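Local atomic coordinates of uncharacterized protein YhfS (Escherichia coli, PDB entry 4J8L), a protein that carries covalently attached pyridoxal 5'-phosphate and is of unknown function, although it may have cysteine synthase activity. Residues A[19-24]-A[60-65]; A[40-45]-A[224-229]; A[155-160]-A[167-172]; A[274-277]-A[281-284]. One frame throughout, in Å; residues are numbered along the deposited sequence. Where two conformers were deposited one is given.

Contact 1: A[19-24]-A[60-65]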
loop_
_atom_site.group_PDB
_atom_site.type_symbol
_atom_site.label_atom_id
_atom_site.label_comp_id
_atom_site.label_asym_id
_atom_site.label_seq_id
_atom_site.Cartn_x
_atom_site.Cartn_y
_atom_site.Cartn_z
ATOM N N PHE A 19 -6.483 -18.191 4.198
ATOM C CA PHE A 19 -6.221 -19.559 4.664
ATOM C C PHE A 19 -4.728 -19.864 4.602
ATOM O O PHE A 19 -4.185 -20.520 5.492
ATOM C CB PHE A 19 -6.999 -20.595 3.844
ATOM C CG PHE A 19 -8.504 -20.417 3.877
ATOM C CD1 PHE A 19 -9.128 -19.774 4.942
ATOM C CD2 PHE A 19 -9.287 -20.902 2.835
ATOM C CE1 PHE A 19 -10.506 -19.627 4.960
ATOM C CE2 PHE A 19 -10.664 -20.750 2.845
ATOM C CZ PHE A 19 -11.269 -20.104 3.911
ATOM N N ALA A 20 -4.069 -19.392 3.543
ATOM C CA ALA A 20 -2.655 -19.690 3.362
ATOM C C ALA A 20 -1.826 -19.027 4.459
ATOM O O ALA A 20 -0.848 -19.607 4.943
ATOM C CB ALA A 20 -2.183 -19.269 1.969
ATOM N N LEU A 21 -2.233 -17.830 4.870
ATOM C CA LEU A 21 -1.540 -17.130 5.942
ATOM C C LEU A 21 -1.755 -17.866 7.266
ATOM O O LEU A 21 -0.815 -18.050 8.035
ATOM C CB LEU A 21 -1.986 -15.666 6.037
ATOM C CG LEU A 21 -1.447 -14.874 7.239
ATOM C CD1 LEU A 21 0.083 -14.833 7.262
ATOM C CD2 LEU A 21 -2.028 -13.449 7.272
ATOM N N VAL A 22 -2.986 -18.298 7.523
ATOM C CA VAL A 22 -3.249 -19.038 8.752
ATOM C C VAL A 22 -2.488 -20.364 8.764
ATOM O O VAL A 22 -2.005 -20.796 9.814
ATOM C CB VAL A 22 -4.760 -19.238 8.994
ATOM C CG1 VAL A 22 -5.006 -20.060 10.264
ATOM C CG2 VAL A 22 -5.412 -17.871 9.129
ATOM N N ASP A 23 -2.348 -20.989 7.598
ATOM C CA ASP A 23 -1.597 -22.240 7.510
ATOM C C ASP A 23 -0.150 -22.020 7.926
ATOM O O ASP A 23 0.448 -22.851 8.627
ATOM C CB ASP A 23 -1.643 -22.815 6.092
ATOM C CG ASP A 23 -1.071 -24.214 6.018
ATOM O OD1 ASP A 23 0.076 -24.380 5.535
ATOM O OD2 ASP A 23 -1.764 -25.172 6.441
ATOM N N SER A 24 0.413 -20.898 7.487
ATOM C CA SER A 24 1.768 -20.552 7.873
ATOM C C SER A 24 1.876 -20.303 9.378
ATOM O O SER A 24 2.864 -20.698 10.003
ATOM C CB SER A 24 2.262 -19.329 7.107
ATOM O OG SER A 24 3.626 -19.104 7.415
ATOM N N ALA A 60 7.417 -14.003 5.906
ATOM C CA ALA A 60 8.272 -14.407 4.792
ATOM C C ALA A 60 7.653 -15.578 4.044
ATOM O O ALA A 60 7.577 -15.585 2.812
ATOM C CB ALA A 60 9.665 -14.781 5.288
ATOM N N ASP A 61 7.205 -16.571 4.805
ATOM C CA ASP A 61 6.609 -17.757 4.228
ATOM C C ASP A 61 5.343 -17.404 3.432
ATOM O O ASP A 61 5.177 -17.839 2.298
ATOM C CB ASP A 61 6.307 -18.761 5.347
ATOM C CG ASP A 61 5.804 -20.084 4.825
ATOM O OD1 ASP A 61 5.021 -20.743 5.542
ATOM O OD2 ASP A 61 6.199 -20.469 3.705
ATOM N N ALA A 62 4.469 -16.596 4.025
ATOM C CA ALA A 62 3.185 -16.254 3.411
ATOM C C ALA A 62 3.356 -15.468 2.118
ATOM O O ALA A 62 2.555 -15.602 1.193
ATOM C CB ALA A 62 2.323 -15.477 4.392
ATOM N N PHE A 63 4.411 -14.662 2.050
ATOM C CA PHE A 63 4.679 -13.879 0.843
ATOM C C PHE A 63 5.813 -14.445 -0.013
ATOM O O PHE A 63 6.432 -13.724 -0.792
ATOM C CB PHE A 63 4.908 -12.400 1.188
ATOM C CG PHE A 63 3.688 -11.719 1.757
ATOM C CD1 PHE A 63 2.595 -11.447 0.948
ATOM C CD2 PHE A 63 3.642 -11.327 3.087
ATOM C CE1 PHE A 63 1.470 -10.819 1.451
ATOM C CE2 PHE A 63 2.520 -10.691 3.600
ATOM C CZ PHE A 63 1.428 -10.442 2.780
ATOM N N HIS A 64 6.063 -15.744 0.138
ATOM C CA HIS A 64 6.952 -16.490 -0.751
ATOM C C HIS A 64 8.335 -15.864 -0.842
ATOM O O HIS A 64 8.916 -15.743 -1.923
ATOM C CB HIS A 64 6.299 -16.641 -2.125
ATOM C CG HIS A 64 4.928 -17.236 -2.060
ATOM N ND1 HIS A 64 3.782 -16.472 -2.052
ATOM C CD2 HIS A 64 4.521 -18.524 -1.951
ATOM C CE1 HIS A 64 2.727 -17.264 -1.965
ATOM N NE2 HIS A 64 3.150 -18.514 -1.908
ATOM N N ALA A 65 8.851 -15.474 0.316
ATOM C CA ALA A 65 10.133 -14.802 0.413
ATOM C C ALA A 65 11.053 -15.560 1.356
ATOM O O ALA A 65 10.610 -16.409 2.130
ATOM C CB ALA A 65 9.940 -13.368 0.901
#
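Ser24 of helix 11-28 meets Asp61 of helix 50-62 through a single hydroxyl-carboxylate bond, with an apolar touch between Leu21 and Ala62 beside it. Followed outward, the Asp61 side chain stays near the serine over most of its length. Its CB lies 3.4 Å from Ser24 OG and its CG 3.5 Å from the same atom. OD1 accepts the hydrogen bond from Ser24 OG at 2.9 Å, on the anti side of the carboxylate and 21° out of its plane. The same OD1 forms a salt bridge with Arg27, whose guanidinium group also pairs with Asp23. One turn of helix 11-28 earlier, Leu21, with CG anti to the backbone N (chi1 173°) and turned at chi2, lays CD1 3.7 Å from Ala62 CB. Just beyond Ala62, helix 50-62 ends in a Schellman motif with His64, at positive phi, as the C-prime residue. An alanine at Asp61 would probably take from Ser24 OG its acceptor OD1 and from Arg27 one of its carboxylate mates. Because a hydroxyl and a guanidinium group share OD1, the carboxylate is probably fixed in place and its charge compensated, beside the apolar touch of Leu21 on Ala62.

Contact 2: A[40-45]-A[224-229]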
loop_
_atom_site.group_PDB
_atom_site.type_symbol
_atom_site.label_atom_id
_atom_site.label_comp_id
_atom_site.label_asym_id
_atom_site.label_seq_id
_atom_site.Cartn_x
_atom_site.Cartn_y
_atom_site.Cartn_z
ATOM N N LEU A 40 8.847 -9.858 25.118
ATOM C CA LEU A 40 9.386 -8.509 25.080
ATOM C C LEU A 40 10.902 -8.498 24.982
ATOM O O LEU A 40 11.575 -9.355 25.538
ATOM C CB LEU A 40 9.004 -7.776 26.362
ATOM C CG LEU A 40 7.517 -7.513 26.594
ATOM C CD1 LEU A 40 7.255 -7.175 28.054
ATOM C CD2 LEU A 40 7.051 -6.363 25.697
ATOM N N GLY A 41 11.447 -7.505 24.294
ATOM C CA GLY A 41 12.844 -7.171 24.487
ATOM C C GLY A 41 13.903 -7.902 23.684
ATOM O O GLY A 41 13.621 -8.606 22.708
ATOM N N LEU A 42 15.141 -7.718 24.119
ATOM C CA LEU A 42 16.313 -8.119 23.341
ATOM C C LEU A 42 16.752 -9.519 23.749
ATOM O O LEU A 42 17.724 -9.680 24.478
ATOM C CB LEU A 42 17.441 -7.118 23.583
ATOM C CG LEU A 42 17.112 -5.657 23.261
ATOM C CD1 LEU A 42 18.339 -4.775 23.404
ATOM C CD2 LEU A 42 16.541 -5.552 21.863
ATOM N N THR A 43 16.008 -10.526 23.301
ATOM C CA THR A 43 16.274 -11.896 23.732
ATOM C C THR A 43 17.586 -12.405 23.126
ATOM O O THR A 43 17.924 -12.085 21.980
ATOM C CB THR A 43 15.089 -12.840 23.413
ATOM O OG1 THR A 43 15.029 -13.128 22.010
ATOM C CG2 THR A 43 13.771 -12.212 23.857
ATOM N N PRO A 44 18.337 -13.187 23.900
ATOM C CA PRO A 44 19.682 -13.597 23.475
ATOM C C PRO A 44 19.712 -14.356 22.150
ATOM O O PRO A 44 18.909 -15.269 21.920
ATOM C CB PRO A 44 20.168 -14.482 24.627
ATOM C CG PRO A 44 18.968 -14.803 25.428
ATOM C CD PRO A 44 17.995 -13.692 25.238
ATOM N N GLY A 45 20.635 -13.950 21.281
ATOM C CA GLY A 45 20.809 -14.592 19.992
ATOM C C GLY A 45 19.932 -13.995 18.907
ATOM O O GLY A 45 20.227 -14.150 17.717
ATOM N N GLY A 224 14.571 0.309 21.339
ATOM C CA GLY A 224 13.481 0.988 20.664
ATOM C C GLY A 224 13.288 0.571 19.220
ATOM O O GLY A 224 12.202 0.743 18.663
ATOM N N SER A 225 14.346 0.031 18.616
ATOM C CA SER A 225 14.322 -0.388 17.219
ATOM C C SER A 225 13.380 -1.567 17.001
ATOM O O SER A 225 12.865 -1.764 15.902
ATOM C CB SER A 225 15.730 -0.785 16.747
ATOM O OG SER A 225 16.598 0.330 16.633
ATOM N N GLN A 226 13.171 -2.352 18.054
ATOM C CA GLN A 226 12.448 -3.617 17.949
ATOM C C GLN A 226 10.939 -3.449 17.938
ATOM O O GLN A 226 10.393 -2.512 18.511
ATOM C CB GLN A 226 12.806 -4.568 19.098
ATOM C CG GLN A 226 14.300 -4.731 19.339
ATOM C CD GLN A 226 15.095 -5.001 18.070
ATOM O OE1 GLN A 226 14.654 -5.744 17.187
ATOM N NE2 GLN A 226 16.273 -4.393 17.973
ATOM N N ILE A 227 10.276 -4.398 17.296
ATOM C CA ILE A 227 8.828 -4.503 17.367
ATOM C C ILE A 227 8.508 -5.550 18.440
ATOM O O ILE A 227 9.017 -6.678 18.400
ATOM C CB ILE A 227 8.255 -4.886 15.990
ATOM C CG1 ILE A 227 8.606 -3.808 14.953
ATOM C CG2 ILE A 227 6.744 -5.090 16.055
ATOM C CD1 ILE A 227 8.292 -2.361 15.410
ATOM N N GLN A 228 7.694 -5.182 19.429
ATOM C CA GLN A 228 7.452 -6.108 20.541
ATOM C C GLN A 228 6.519 -7.253 20.132
ATOM O O GLN A 228 5.787 -7.134 19.146
ATOM C CB GLN A 228 6.900 -5.367 21.760
ATOM C CG GLN A 228 7.832 -4.263 22.273
ATOM C CD GLN A 228 9.221 -4.786 22.660
ATOM O OE1 GLN A 228 9.380 -5.932 23.044
ATOM N NE2 GLN A 228 10.225 -3.921 22.559
ATOM N N GLY A 229 6.574 -8.359 20.878
ATOM C CA GLY A 229 5.811 -9.550 20.546
ATOM C C GLY A 229 4.330 -9.268 20.342
ATOM O O GLY A 229 3.730 -9.748 19.379
#
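Gln228 folds back at its second torsion (chi2 -58°), with CG beside its own backbone N, and this bend carries its amide across to Leu40 and Gly41. There OE1 accepts the N-H of Gly41 at 2.9 Å from Gly41 N. The bond is fairly straight (156° at the hydrogen) and lies in the carbonyl plane on a lone pair of OE1, with a C=O...N angle of 138°. Leu40 crosses the glutamine at about a right angle, its CD2 lying 3.6 Å from Gln228 OE1, so the polar bond is flanked by a methyl group. Gln226 is bent in the same way, and its CG comes within 3.5 Å of Leu42 CD2. These two side chains also cross nearly perpendicularly. The amide of Gln226 is engaged elsewhere, NE2 with the carbonyls of Leu220 and Ser222 and OE1 with Arg217, and its aliphatic CG is what meets the leucine most closely. Leu42 itself is the centre of an inverse gamma turn. At this surface position the loop ahead of helix 50-62 lies against the start of helix 229-261: Gln228 is the N-cap residue, Gly229 shares a backbone bond with Asp39, and Ile227 packs on strand 67-72.

Contact 3: A[155-160]-A[167-172]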
loop_
_atom_site.group_PDB
_atom_site.type_symbol
_atom_site.label_atom_id
_atom_site.label_comp_id
_atom_site.label_asym_id
_atom_site.label_seq_id
_atom_site.Cartn_x
_atom_site.Cartn_y
_atom_site.Cartn_z
ATOM N N ASP A 155 6.460 -7.231 -14.938
ATOM C CA ASP A 155 7.232 -7.002 -16.154
ATOM C C ASP A 155 8.322 -5.957 -15.948
ATOM O O ASP A 155 9.427 -6.083 -16.485
ATOM C CB ASP A 155 6.316 -6.615 -17.317
ATOM C CG ASP A 155 5.371 -7.736 -17.702
ATOM O OD1 ASP A 155 5.622 -8.894 -17.299
ATOM O OD2 ASP A 155 4.379 -7.463 -18.402
ATOM N N VAL A 156 8.018 -4.929 -15.166
ATOM C CA VAL A 156 9.023 -3.931 -14.832
ATOM C C VAL A 156 10.124 -4.585 -14.000
ATOM O O VAL A 156 11.317 -4.368 -14.241
ATOM C CB VAL A 156 8.403 -2.754 -14.061
ATOM C CG1 VAL A 156 9.486 -1.843 -13.504
ATOM C CG2 VAL A 156 7.455 -1.975 -14.969
ATOM N N LEU A 157 9.713 -5.399 -13.029
ATOM C CA LEU A 157 10.660 -6.115 -12.177
ATOM C C LEU A 157 11.528 -7.095 -12.965
ATOM O O LEU A 157 12.729 -7.192 -12.716
ATOM C CB LEU A 157 9.932 -6.839 -11.038
ATOM C CG LEU A 157 9.247 -5.894 -10.047
ATOM C CD1 LEU A 157 8.385 -6.677 -9.065
ATOM C CD2 LEU A 157 10.273 -5.054 -9.299
ATOM N N ALA A 158 10.922 -7.808 -13.911
ATOM C CA ALA A 158 11.657 -8.752 -14.744
ATOM C C ALA A 158 12.741 -8.042 -15.549
ATOM O O ALA A 158 13.861 -8.537 -15.672
ATOM C CB ALA A 158 10.709 -9.503 -15.670
ATOM N N THR A 159 12.404 -6.874 -16.085
ATOM C CA THR A 159 13.360 -6.091 -16.853
ATOM C C THR A 159 14.546 -5.700 -15.984
ATOM O O THR A 159 15.703 -5.814 -16.405
ATOM C CB THR A 159 12.714 -4.823 -17.446
ATOM O OG1 THR A 159 11.615 -5.196 -18.284
ATOM C CG2 THR A 159 13.729 -4.043 -18.280
ATOM N N LEU A 160 14.250 -5.257 -14.768
ATOM C CA LEU A 160 15.277 -4.820 -13.834
ATOM C C LEU A 160 16.171 -5.975 -13.418
ATOM O O LEU A 160 17.394 -5.831 -13.354
ATOM C CB LEU A 160 14.632 -4.181 -12.606
ATOM C CG LEU A 160 13.960 -2.831 -12.862
ATOM C CD1 LEU A 160 13.090 -2.430 -11.674
ATOM C CD2 LEU A 160 15.012 -1.767 -13.146
ATOM N N ALA A 167 15.947 -4.349 -6.945
ATOM C CA ALA A 167 14.700 -3.601 -6.966
ATOM C C ALA A 167 13.921 -3.721 -5.664
ATOM O O ALA A 167 13.754 -4.814 -5.118
ATOM C CB ALA A 167 13.833 -4.039 -8.137
ATOM N N LEU A 168 13.446 -2.577 -5.184
ATOM C CA LEU A 168 12.557 -2.530 -4.030
ATOM C C LEU A 168 11.177 -2.101 -4.492
ATOM O O LEU A 168 11.051 -1.183 -5.298
ATOM C CB LEU A 168 13.086 -1.516 -3.019
ATOM C CG LEU A 168 12.265 -1.227 -1.763
ATOM C CD1 LEU A 168 13.215 -0.903 -0.630
ATOM C CD2 LEU A 168 11.279 -0.066 -1.976
ATOM N N THR A 169 10.135 -2.749 -3.978
ATOM C CA THR A 169 8.789 -2.282 -4.265
ATOM C C THR A 169 8.133 -1.643 -3.051
ATOM O O THR A 169 8.287 -2.096 -1.914
ATOM C CB THR A 169 7.877 -3.395 -4.812
ATOM O OG1 THR A 169 7.904 -4.518 -3.920
ATOM C CG2 THR A 169 8.340 -3.827 -6.200
ATOM N N ASP A 170 7.398 -0.573 -3.329
ATOM C CA ASP A 170 6.540 0.104 -2.369
ATOM C C ASP A 170 5.154 -0.470 -2.619
ATOM O O ASP A 170 4.488 -0.107 -3.583
ATOM C CB ASP A 170 6.583 1.609 -2.681
ATOM C CG ASP A 170 5.597 2.434 -1.853
ATOM O OD1 ASP A 170 4.720 1.872 -1.168
ATOM O OD2 ASP A 170 5.689 3.676 -1.917
ATOM N N ASP A 171 4.715 -1.368 -1.744
ATOM C CA ASP A 171 3.489 -2.136 -1.971
ATOM C C ASP A 171 2.302 -1.616 -1.169
ATOM O O ASP A 171 1.265 -2.285 -1.101
ATOM C CB ASP A 171 3.717 -3.620 -1.633
ATOM C CG ASP A 171 4.693 -4.293 -2.585
ATOM O OD1 ASP A 171 4.281 -4.619 -3.714
ATOM O OD2 ASP A 171 5.868 -4.500 -2.201
ATOM N N ASN A 172 2.448 -0.442 -0.557
ATOM C CA ASN A 172 1.356 0.116 0.240
ATOM C C ASN A 172 0.047 0.217 -0.514
ATOM O O ASN A 172 0.022 0.666 -1.664
ATOM C CB ASN A 172 1.730 1.480 0.814
ATOM C CG ASN A 172 2.782 1.363 1.884
ATOM O OD1 ASN A 172 2.488 0.917 2.993
ATOM N ND2 ASN A 172 4.023 1.719 1.551
#
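Thr169, whose methyl group faces Leu157, gives its hydroxyl proton to the buried carboxylate of Asp171 in a short bond, 2.7 Å from OG1 to OD2. The oxygen is met on the syn side, 26° out of the carboxylate plane, and Ser190 OG is hydrogen-bonded both to this OD2 and to Thr169 OG1. Asp171 OD1 is held in turn by His142 and by the backbone N of Gly182, so both oxygens of the acid have partners. The torsion of Thr169 (chi1 53°) places OG1 between the backbone N and carbonyl carbon, and CG2 is thereby turned to the helix. Leu157 reaches over with both branches, CD2 at 3.9 Å and CD1 at 4.0 Å from Thr169 CG2, the two side chains crossing at about a right angle. Leu157 CD2 also touches Ala167 CB at 3.9 Å, and Leu160 CD1 approaches that methyl at 4.0 Å. Helix 153-162 and strand 167-170 belong to the beta-alpha-beta unit that starts with strand 137-141, and their short segments run nearly antiparallel at 162°. Replacing Thr169 by an alanine would probably open a gap beneath the Leu157 methyls and cost both Asp171 OD2 and Ser190 OG a partner. Where the strand ends, Asp170 OD2 lies close to the pyridine N1 of the lysine-bound pyridoxal phosphate, consistent with the aspartate that meets this nitrogen in fold-type I enzymes. Its other oxygen, OD1, accepts from Asn172 ND2 at 2.8 Å, with the donor above the carboxylate plane, and Asn172 OD1 is bonded to Ser193 N.

Contact 4: A[274-277]-A[281-284]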
loop_
_atom_site.group_PDB
_atom_site.type_symbol
_atom_site.label_atom_id
_atom_site.label_comp_id
_atom_site.label_asym_id
_atom_site.label_seq_id
_atom_site.Cartn_x
_atom_site.Cartn_y
_atom_site.Cartn_z
ATOM N N ALA A 274 -10.296 4.322 -9.621
ATOM C CA ALA A 274 -8.897 4.585 -9.895
ATOM C C ALA A 274 -8.046 4.225 -8.690
ATOM O O ALA A 274 -8.510 4.283 -7.556
ATOM C CB ALA A 274 -8.704 6.046 -10.239
ATOM N N ASN A 275 -6.792 3.872 -8.940
ATOM C CA ASN A 275 -5.823 3.792 -7.860
ATOM C C ASN A 275 -5.267 5.183 -7.604
ATOM O O ASN A 275 -4.391 5.666 -8.332
ATOM C CB ASN A 275 -4.715 2.807 -8.195
ATOM C CG ASN A 275 -5.030 1.414 -7.701
ATOM O OD1 ASN A 275 -5.674 0.629 -8.400
ATOM N ND2 ASN A 275 -4.591 1.105 -6.482
ATOM N N ALA A 276 -5.814 5.840 -6.587
ATOM C CA ALA A 276 -5.475 7.229 -6.303
ATOM C C ALA A 276 -5.251 7.502 -4.811
ATOM O O ALA A 276 -6.009 8.246 -4.204
ATOM C CB ALA A 276 -6.581 8.142 -6.844
ATOM N N GLN A 277 -4.229 6.900 -4.204
ATOM C CA GLN A 277 -3.357 5.925 -4.849
ATOM C C GLN A 277 -3.877 4.523 -4.546
ATOM O O GLN A 277 -3.618 3.586 -5.295
ATOM C CB GLN A 277 -1.910 6.110 -4.391
ATOM C CG GLN A 277 -1.371 7.499 -4.735
ATOM C CD GLN A 277 0.132 7.609 -4.584
ATOM O OE1 GLN A 277 0.723 7.020 -3.683
ATOM N NE2 GLN A 277 0.763 8.376 -5.473
ATOM N N LEU A 281 -13.117 5.327 -5.530
ATOM C CA LEU A 281 -13.937 5.989 -6.537
ATOM C C LEU A 281 -13.598 7.467 -6.667
ATOM O O LEU A 281 -13.361 8.156 -5.672
ATOM C CB LEU A 281 -15.430 5.870 -6.209
ATOM C CG LEU A 281 -16.122 4.713 -6.922
ATOM C CD1 LEU A 281 -15.935 3.442 -6.119
ATOM C CD2 LEU A 281 -17.587 5.005 -7.183
ATOM N N ILE A 282 -13.571 7.955 -7.898
ATOM C CA ILE A 282 -13.494 9.389 -8.133
ATOM C C ILE A 282 -14.814 9.845 -8.716
ATOM O O ILE A 282 -15.228 9.393 -9.784
ATOM C CB ILE A 282 -12.359 9.753 -9.084
ATOM C CG1 ILE A 282 -11.023 9.433 -8.421
ATOM C CG2 ILE A 282 -12.427 11.229 -9.452
ATOM C CD1 ILE A 282 -9.925 9.208 -9.390
ATOM N N VAL A 283 -15.480 10.739 -7.999
ATOM C CA VAL A 283 -16.817 11.178 -8.379
ATOM C C VAL A 283 -16.807 12.657 -8.718
ATOM O O VAL A 283 -16.401 13.479 -7.901
ATOM C CB VAL A 283 -17.806 10.929 -7.248
ATOM C CG1 VAL A 283 -19.194 11.374 -7.650
ATOM C CG2 VAL A 283 -17.819 9.436 -6.877
ATOM N N GLU A 284 -17.246 12.981 -9.932
ATOM C CA GLU A 284 -17.268 14.358 -10.416
ATOM C C GLU A 284 -18.708 14.814 -10.576
ATOM O O GLU A 284 -19.540 14.084 -11.111
ATOM C CB GLU A 284 -16.537 14.462 -11.759
ATOM C CG GLU A 284 -16.453 15.878 -12.342
ATOM C CD GLU A 284 -16.134 15.877 -13.823
ATOM O OE1 GLU A 284 -16.454 14.878 -14.504
ATOM O OE2 GLU A 284 -15.577 16.884 -14.315
#
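Between Ala274 and Ala276, whose methyls both face Ile282, the CB of Asn275 points away from strand 279-285, and neither face of its flat amide is met by segment 281-284. The two ends of the amide are bonded elsewhere. ND2 donates to Gln277 O at 2.9 Å, with the acceptor only 9° out of the amide plane, while OD1 accepts from the backbone N of Leu6. The bond from ND2 to Gln277 O spans the cis peptide between Ala276 and Gln277, which probably steadies the chain as it leaves the strand. On the facing side, Ile282 extends CD1 with CG1 beside its backbone N (chi1 -66°), bringing that methyl to 3.5 Å from Ala274 CB. Ile282 was modelled in two conformers, so the tightness of this touch is doubtful. The methyl of Ala276 is more distant, 4.3 Å from Ile282 CD1. An acetic acid molecule, probably from crystallisation, rests against Ile282. The contact belongs to the beta hairpin of strands 268-275 and 279-285, in which Ala274 pairs through its backbone with Val280 and Ile282 with Val272. Met1 and Thr3 touch Ile282 and Ala274, whereas Leu281 and Val283 pack on helix 229-261, and strand 337-341 borders strand 279-285 on its other edge.

In the fold
Contact 3 is the buried one of the four and contact 2 the surface one, while contacts 1 and 4 are partly buried. Their chemistry follows: across the segments, contacts 3 and 4 meet through methyl groups alone, whereas contacts 1 and 2 each combine one hydrogen bond with apolar touches. Helix 50-62 and the loop before it serve contacts 1 and 2. Helix 229-261 begins within contact 2, then touches Leu21 and Phe63 of contact 1 and backs the hairpin of contact 4. Contacts 2 and 4 lie on opposite sides of the chain's centre, about 40 Å apart between centres; contacts 3 and 4, in different sheets, approach to about 6 Å at their nearest atoms.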